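4-oxalocrotonate decarboxylase NahK (Pseudomonas putida, PDB 5D2I) catalyses the decarboxylation of (3E)-2-oxohex-3-enedioate (4-oxalocrotonate) to 2-oxopent-4-enoate and carbon dioxide, a step in the breakdown of aromatic hydrocarbons. Local coordinates at residues 112-117 with 243-248; 142-147 with 256-261; 146-151 with 170-175. The protein carries 1 engineered substitution. All blocks are in the same frame, centred on the assembly; numbering follows the deposited sequence.

Contact 1: 112-117 with 243-248; sequences KIEAEI and TAAVPV. With CA (calcium ion), chain C.
Ile113 and Val246 pair through their backbones, each N-H reaching the other's carbonyl. Ile113 N sits 2.7 Å from Val246 O, while Val246 N comes to Ile113 O at 2.8 Å. They form the hydrogen-bonded pair of a short antiparallel bridge. Lys112 and Pro247 make the adjoining non-hydrogen-bonded pair, a place where a proline costs the bridge no bond. Beyond the bridge Thr243 continues the link with its side chain: OG1 accepts a weak but nearly straight bond of 3.3 Å from Ala115 N and itself donates to Ala244 O. A chi1 of 57° puts OG1 between its own backbone N and carbonyl carbon, facing Ala115.

Apolar contact lies on both faces of the bridge. On the side of Ile113 and Val246, Ile113 CG2 meets Val248 CG1 at 3.8 Å, the two side chains crossing at about a right angle, and Met194 and Ile254 close over Ile113. On the side of Lys112, the extended lysine lays its CG against the backbone of Pro247, and Glu114 CG presses on Ala245 CB at 3.7 Å.

Water joins the polar ends. One molecule accepts from Lys112 NZ and donates to Ala245 O; another donates to Thr243 O and lies close beside Glu114 OE2.

The last interaction is with the metal. Glu114 OE1 binds the calcium ion at 2.3 Å and Glu116 OE2 at 2.2 Å, with two waters and Glu147 among the other ligands. Two glutamates two positions apart on a strand, and so on the same face, joined by a third from the neighbouring strand, form the acidic metal site of this FAH-clan hydratase/decarboxylase.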
# COMPACT_ATOMS: atom_id res chain seq x y z
N LYS A 112 2.00 3.04 11.32
CA LYS A 112 2.27 1.64 11.61
C LYS A 112 3.08 1.09 10.47
O LYS A 112 3.08 1.65 9.37
CB LYS A 112 0.97 0.87 11.72
CG LYS A 112 0.07 1.39 12.82
CD LYS A 112 -1.16 0.52 12.94
CE LYS A 112 -2.12 1.09 13.98
NZ LYS A 112 -3.30 0.21 14.16
N ILE A 113 3.75 -0.03 10.71
CA ILE A 113 4.49 -0.66 9.63
C ILE A 113 3.90 -2.02 9.33
O ILE A 113 3.30 -2.67 10.19
CB ILE A 113 5.99 -0.78 9.94
CG1 ILE A 113 6.21 -1.60 11.21
CG2 ILE A 113 6.60 0.61 10.09
CD1 ILE A 113 7.68 -1.98 11.44
N GLU A 114 4.07 -2.44 8.08
CA GLU A 114 3.61 -3.74 7.62
C GLU A 114 4.73 -4.31 6.80
O GLU A 114 5.29 -3.62 5.95
CB GLU A 114 2.40 -3.57 6.71
CG GLU A 114 1.24 -2.88 7.34
CD GLU A 114 0.05 -2.86 6.43
OE1 GLU A 114 0.14 -2.26 5.33
OE2 GLU A 114 -0.97 -3.47 6.80
N ALA A 115 5.03 -5.59 7.02
CA ALA A 115 6.02 -6.28 6.21
C ALA A 115 5.32 -6.73 4.95
O ALA A 115 4.24 -7.33 5.02
CB ALA A 115 6.54 -7.48 6.96
N GLU A 116 5.91 -6.43 3.81
CA GLU A 116 5.31 -6.81 2.53
C GLU A 116 6.37 -7.34 1.61
O GLU A 116 7.56 -7.16 1.82
CB GLU A 116 4.64 -5.59 1.89
CG GLU A 116 3.76 -4.86 2.87
CD GLU A 116 2.64 -4.08 2.24
OE1 GLU A 116 2.42 -4.17 1.01
OE2 GLU A 116 1.96 -3.36 3.00
N ILE A 117 5.91 -8.02 0.57
CA ILE A 117 6.79 -8.35 -0.53
C ILE A 117 6.32 -7.58 -1.75
O ILE A 117 5.13 -7.55 -2.07
CB ILE A 117 6.86 -9.86 -0.78
CG1 ILE A 117 7.96 -10.16 -1.79
CG2 ILE A 117 5.50 -10.40 -1.25
CD1 ILE A 117 9.35 -9.85 -1.24
N THR A 243 2.15 -9.28 7.66
CA THR A 243 1.93 -9.27 9.09
C THR A 243 0.81 -8.30 9.44
O THR A 243 0.47 -7.43 8.64
CB THR A 243 3.18 -8.79 9.80
OG1 THR A 243 3.53 -7.49 9.31
CG2 THR A 243 4.33 -9.74 9.51
N ALA A 244 0.25 -8.45 10.63
CA ALA A 244 -0.55 -7.38 11.21
C ALA A 244 0.31 -6.13 11.22
O ALA A 244 1.54 -6.22 11.26
CB ALA A 244 -0.95 -7.75 12.62
N ALA A 245 -0.32 -4.96 11.16
CA ALA A 245 0.43 -3.71 11.13
C ALA A 245 0.90 -3.41 12.54
O ALA A 245 0.20 -3.70 13.51
CB ALA A 245 -0.43 -2.57 10.59
N VAL A 246 2.10 -2.85 12.67
CA VAL A 246 2.68 -2.61 13.98
C VAL A 246 2.95 -1.15 14.16
O VAL A 246 3.70 -0.55 13.38
CB VAL A 246 3.99 -3.37 14.14
CG1 VAL A 246 4.71 -2.94 15.40
CG2 VAL A 246 3.69 -4.85 14.19
N PRO A 247 2.36 -0.56 15.20
CA PRO A 247 2.61 0.86 15.47
C PRO A 247 4.10 1.13 15.67
O PRO A 247 4.83 0.32 16.26
CB PRO A 247 1.87 1.10 16.79
CG PRO A 247 0.87 0.00 16.90
CD PRO A 247 1.49 -1.18 16.21
N VAL A 248 4.55 2.27 15.16
CA VAL A 248 5.90 2.72 15.43
C VAL A 248 5.87 4.14 15.94
O VAL A 248 4.90 4.87 15.74
CB VAL A 248 6.81 2.63 14.19
CG1 VAL A 248 7.07 1.17 13.84
CG2 VAL A 248 6.19 3.38 13.02
CA CA C . 0.20 -2.10 3.07
O HOH W 1 -1.73 -2.45 15.08
O HOH W 2 -1.29 -5.70 7.76
O HOH W 3 0.29 -2.49 0.74
O HOH W 4 -1.45 -3.80 3.10

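Contact 2: 142-147 with 256-261. With CA (calcium ion), chain C.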
# COMPACT_ATOMS: atom_id res chain seq x y z
N VAL A 142 11.37 -9.73 -6.99
CA VAL A 142 10.63 -9.36 -5.80
C VAL A 142 11.53 -8.52 -4.92
O VAL A 142 12.76 -8.61 -5.01
CB VAL A 142 10.14 -10.61 -5.06
CG1 VAL A 142 9.35 -11.48 -6.01
CG2 VAL A 142 11.31 -11.39 -4.49
N ILE A 143 10.91 -7.68 -4.09
CA ILE A 143 11.64 -6.76 -3.23
C ILE A 143 11.01 -6.72 -1.84
O ILE A 143 9.85 -6.30 -1.69
CB ILE A 143 11.59 -5.31 -3.75
CG1 ILE A 143 11.98 -5.23 -5.22
CG2 ILE A 143 12.47 -4.39 -2.89
CD1 ILE A 143 10.78 -5.32 -6.14
N PRO A 144 11.77 -7.15 -0.82
CA PRO A 144 11.28 -7.01 0.55
C PRO A 144 10.98 -5.56 0.82
O PRO A 144 11.83 -4.70 0.60
CB PRO A 144 12.48 -7.45 1.39
CG PRO A 144 13.18 -8.45 0.50
CD PRO A 144 13.06 -7.85 -0.88
N THR A 145 9.76 -5.28 1.26
CA THR A 145 9.36 -3.90 1.47
C THR A 145 8.54 -3.78 2.73
O THR A 145 7.63 -4.57 2.94
CB THR A 145 8.50 -3.41 0.33
OG1 THR A 145 9.18 -3.67 -0.91
CG2 THR A 145 8.26 -1.89 0.46
N VAL A 146 8.88 -2.80 3.55
CA VAL A 146 8.09 -2.53 4.73
C VAL A 146 7.31 -1.25 4.47
O VAL A 146 7.90 -0.20 4.18
CB VAL A 146 8.99 -2.35 5.94
CG1 VAL A 146 8.18 -1.92 7.15
CG2 VAL A 146 9.70 -3.67 6.24
N GLU A 147 5.99 -1.32 4.55
CA GLU A 147 5.22 -0.11 4.35
C GLU A 147 5.10 0.59 5.67
O GLU A 147 4.96 -0.05 6.70
CB GLU A 147 3.82 -0.35 3.79
CG GLU A 147 3.27 0.95 3.23
CD GLU A 147 1.94 0.81 2.52
OE1 GLU A 147 1.27 -0.24 2.67
OE2 GLU A 147 1.56 1.77 1.81
N VAL A 256 12.81 -6.15 9.63
CA VAL A 256 11.97 -7.25 9.20
C VAL A 256 12.83 -8.17 8.38
O VAL A 256 13.42 -7.76 7.39
CB VAL A 256 10.79 -6.77 8.36
CG1 VAL A 256 9.96 -7.97 7.94
CG2 VAL A 256 9.93 -5.81 9.17
N ARG A 257 12.93 -9.42 8.82
CA ARG A 257 13.76 -10.38 8.13
C ARG A 257 12.88 -11.16 7.19
O ARG A 257 11.76 -11.54 7.55
CB ARG A 257 14.47 -11.28 9.13
CG ARG A 257 15.15 -10.43 10.20
CD ARG A 257 15.65 -11.24 11.40
NE ARG A 257 16.05 -10.35 12.48
CZ ARG A 257 17.17 -9.63 12.47
NH1 ARG A 257 18.00 -9.70 11.44
NH2 ARG A 257 17.47 -8.84 13.50
N TYR A 258 13.37 -11.34 5.97
CA TYR A 258 12.66 -12.09 4.95
C TYR A 258 13.47 -13.32 4.67
O TYR A 258 14.66 -13.20 4.37
CB TYR A 258 12.54 -11.27 3.68
CG TYR A 258 11.59 -10.12 3.80
CD1 TYR A 258 11.90 -9.01 4.57
CD2 TYR A 258 10.38 -10.14 3.13
CE1 TYR A 258 11.02 -7.94 4.67
CE2 TYR A 258 9.51 -9.09 3.22
CZ TYR A 258 9.82 -8.00 3.99
OH TYR A 258 8.94 -6.96 4.07
N GLN A 259 12.88 -14.47 4.77
CA GLN A 259 13.67 -15.66 4.63
C GLN A 259 14.31 -15.74 3.27
O GLN A 259 13.65 -15.61 2.33
CB GLN A 259 12.90 -16.91 4.97
CG GLN A 259 11.90 -17.28 3.95
CD GLN A 259 11.14 -18.54 4.30
OE1 GLN A 259 11.55 -19.30 5.14
NE2 GLN A 259 10.07 -18.73 3.71
N GLY A 260 15.60 -15.91 3.24
CA GLY A 260 16.35 -15.99 1.99
C GLY A 260 16.56 -14.67 1.27
O GLY A 260 17.22 -14.64 0.23
N LEU A 261 16.02 -13.58 1.81
CA LEU A 261 16.08 -12.30 1.11
C LEU A 261 16.59 -11.16 1.97
O LEU A 261 16.34 -9.99 1.65
CB LEU A 261 14.70 -11.91 0.57
CG LEU A 261 14.01 -12.89 -0.37
CD1 LEU A 261 12.64 -12.37 -0.74
CD2 LEU A 261 14.88 -13.07 -1.61
CA CA C . 0.20 -2.10 3.07
O HOH W 3 0.29 -2.49 0.74
O HOH W 4 -1.45 -3.80 3.10
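Pro144 and Tyr258 meet in the buried interface between two beta sheets of the FAH-clan fold, strand 142-147 belonging to one and strand 256-258 to the other. The strand axes approach to 8.4 Å and run nearly antiparallel, at 160°, so side chains rather than backbone bonds join them.

The centre of the contact is a CH-pi interaction. Pro144 CB stands 3.5 Å from the centroid of the Tyr258 ring and only 6° off its normal, squarely over one face. With CG beside its own backbone N (chi1 -71°), Tyr258 sends the ring across the interface until OH reaches the backbone of strand 112-121, where it hydrogen-bonds to Glu116 O. A phenylalanine here would keep the ring under the proline, but would probably leave the backbone carbonyl of Glu116, whose side chain binds calcium, without this hydroxyl partner.

Apolar pairs continue to either side of the ring. Val146 CG2 packs on Val256 CG2 at 3.6 Å. At the other end Leu261 crosses Pro144 at about a right angle, its CB 3.8 Å from Pro144 CG, and its CD1 touches Val142 CG2 at 4.1 Å. Leu261 is brought back to the interface by a type II turn from Tyr258, closed by Leu261 N to Tyr258 O at 2.9 Å, with Gly260 at its positive-phi position.

Thr145 points away from 256-261 and its side chain touches Phe173 and Phe236; its OG1 donates to Ile143 O at 2.8 Å and also bonds to Ser118. Further along the strand Glu147 reaches the calcium ion. Face-to-face sheet packing of this kind, a tyrosine laid beneath a proline, here forms an apolar layer behind a metal-bearing sheet.

Contact 3: 146-151 with 170-175. With CA (calcium ion), chain C; EDO (1,2-ethanediol), chain E; EDO (1,2-ethanediol), chain H.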
# COMPACT_ATOMS: atom_id res chain seq x y z
N VAL A 146 8.88 -2.80 3.55
CA VAL A 146 8.09 -2.53 4.73
C VAL A 146 7.31 -1.25 4.47
O VAL A 146 7.90 -0.20 4.18
CB VAL A 146 8.99 -2.35 5.94
CG1 VAL A 146 8.18 -1.92 7.15
CG2 VAL A 146 9.70 -3.67 6.24
N GLU A 147 5.99 -1.32 4.55
CA GLU A 147 5.22 -0.11 4.35
C GLU A 147 5.10 0.59 5.67
O GLU A 147 4.96 -0.05 6.70
CB GLU A 147 3.82 -0.35 3.79
CG GLU A 147 3.27 0.95 3.23
CD GLU A 147 1.94 0.81 2.52
OE1 GLU A 147 1.27 -0.24 2.67
OE2 GLU A 147 1.56 1.77 1.81
N VAL A 148 5.17 1.92 5.63
CA VAL A 148 4.68 2.68 6.76
C VAL A 148 3.33 3.21 6.32
O VAL A 148 3.25 3.97 5.35
CB VAL A 148 5.59 3.85 7.09
CG1 VAL A 148 5.07 4.56 8.34
CG2 VAL A 148 7.00 3.35 7.31
N ILE A 149 2.27 2.78 6.99
CA ILE A 149 0.95 3.29 6.68
C ILE A 149 0.58 4.29 7.74
O ILE A 149 1.00 4.19 8.89
CB ILE A 149 -0.11 2.20 6.63
CG1 ILE A 149 0.00 1.27 7.84
CG2 ILE A 149 0.05 1.38 5.35
CD1 ILE A 149 -1.12 0.27 7.90
N ASP A 150 -0.23 5.26 7.35
CA ASP A 150 -0.54 6.34 8.26
C ASP A 150 -1.83 6.94 7.77
O ASP A 150 -1.81 7.88 6.99
CB ASP A 150 0.56 7.39 8.21
CG ASP A 150 0.51 8.34 9.38
OD1 ASP A 150 0.01 7.94 10.45
OD2 ASP A 150 0.97 9.50 9.25
N SER A 151 -2.94 6.38 8.23
CA SER A 151 -4.24 6.91 7.85
C SER A 151 -4.35 8.35 8.28
O SER A 151 -4.02 8.70 9.41
CB SER A 151 -5.36 6.10 8.49
OG SER A 151 -6.61 6.72 8.25
N SER A 170 -1.26 5.42 2.46
CA SER A 170 0.14 5.33 2.08
C SER A 170 0.90 6.53 2.59
O SER A 170 0.37 7.63 2.63
CB SER A 170 0.28 5.27 0.56
OG SER A 170 -0.39 4.13 0.08
N THR A 171 2.16 6.32 2.97
CA THR A 171 2.97 7.44 3.40
C THR A 171 4.48 7.19 3.24
O THR A 171 5.21 8.09 2.81
CB THR A 171 2.56 7.93 4.83
OG1 THR A 171 2.83 9.34 4.95
CG2 THR A 171 3.28 7.17 5.93
N ARG A 172 4.95 6.01 3.61
CA ARG A 172 6.34 5.65 3.36
C ARG A 172 6.41 4.19 3.00
O ARG A 172 5.53 3.40 3.34
CB ARG A 172 7.22 5.88 4.59
CG ARG A 172 7.19 7.28 5.16
CD ARG A 172 8.01 8.26 4.34
NE ARG A 172 8.03 9.55 5.01
CZ ARG A 172 7.15 10.52 4.80
NH1 ARG A 172 6.17 10.36 3.92
NH2 ARG A 172 7.24 11.66 5.49
N PHE A 173 7.45 3.83 2.28
CA PHE A 173 7.75 2.42 2.09
C PHE A 173 9.25 2.28 2.16
O PHE A 173 9.99 3.16 1.73
CB PHE A 173 7.15 1.87 0.80
CG PHE A 173 7.76 2.44 -0.45
CD1 PHE A 173 7.32 3.65 -0.97
CD2 PHE A 173 8.76 1.75 -1.12
CE1 PHE A 173 7.88 4.17 -2.13
CE2 PHE A 173 9.33 2.27 -2.28
CZ PHE A 173 8.89 3.48 -2.78
N ILE A 174 9.68 1.18 2.74
CA ILE A 174 11.09 0.96 2.96
C ILE A 174 11.44 -0.30 2.21
O ILE A 174 10.87 -1.35 2.48
CB ILE A 174 11.39 0.71 4.45
CG1 ILE A 174 10.68 1.76 5.32
CG2 ILE A 174 12.90 0.73 4.68
CD1 ILE A 174 10.46 1.28 6.77
N THR A 175 12.33 -0.20 1.23
CA THR A 175 12.73 -1.40 0.50
C THR A 175 14.08 -1.84 1.04
O THR A 175 14.84 -1.03 1.56
CB THR A 175 12.85 -1.14 -1.00
OG1 THR A 175 13.79 -0.09 -1.23
CG2 THR A 175 11.49 -0.77 -1.58
CA CA C . 0.20 -2.10 3.07
C1 EDO E . -2.59 2.99 9.66
O1 EDO E . -4.02 3.09 9.67
C2 EDO E . -2.02 3.81 10.82
O2 EDO E . -2.67 5.09 10.84
C1 EDO H . 17.57 -0.14 -0.01
O1 EDO H . 16.33 0.55 0.07
C2 EDO H . 18.64 0.71 0.65
O2 EDO H . 19.95 0.18 0.45
O HOH W 5 3.16 3.97 1.92
O HOH W 6 1.11 10.48 6.65
O HOH W 3 0.29 -2.49 0.74
O HOH W 4 -1.45 -3.80 3.10
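Glu147 and Phe173 face each other as a non-hydrogen-bonded pair in antiparallel strands, and the glutamate can be followed outward from there. Its CB leaves the strand on the same face as Phe173 and lies 4.1 Å from Arg172 O. CG, anti to the backbone N (chi1 -163°), passes 3.3 Å from Arg172 O, and the chain stays extended, carrying CD to the metal. OE1 binds the calcium ion at 2.2 Å, beside Glu114 and Glu116. OE2 lies on the side of strand 170-175: it forms a salt bridge with Lys69 and lies 2.7 Å from a water that accepts from Thr171 N at 2.8 Å. Ser170 OG, bonded to Asn167 and Lys69, stands nearby. One carboxylate is therefore held by metal on one oxygen and by a charged partner and water on the other, which is likely to fix its rotation.

The backbones are joined on both flanks of Glu147, by Val146 with Ile174 and by Val148 with Arg172, two hydrogen bonds each. On the opposite face Val148 CB touches Arg172 CB at 3.6 Å, and its CG2 reaches Ile174 CD1 at 4.1 Å. Farther on, Asp150 CB leans on Thr171 CG2 at 3.6 Å. An antiparallel pair with the metal-binding acid and Phe173 on one face and aliphatic groups on the other carries part of the metal site, next to the 2-oxoglutarate-binding Lys69 from strand 65-71.

The first strand in these contacts is 112-121, and strand 139-149 pairs with it antiparallel. The chain then leaves through helix 160-165 and returns as strand 170-175, closing the short loop of contact 3. Only much later does 243-248 come back to 112-117; contact 1 thus closes a long loop with contact 3 nested inside it. Strand 253-258 follows soon after, and contact 2 brings it back to strand 139-149, so contacts 1 and 2 cross. Contacts 1 and 3 extend one sheet on both sides of its central strand pair and carry the three glutamates of one calcium site; contact 2 ties that sheet to the five-strand one and adjoins the site only through shared strand 139-149.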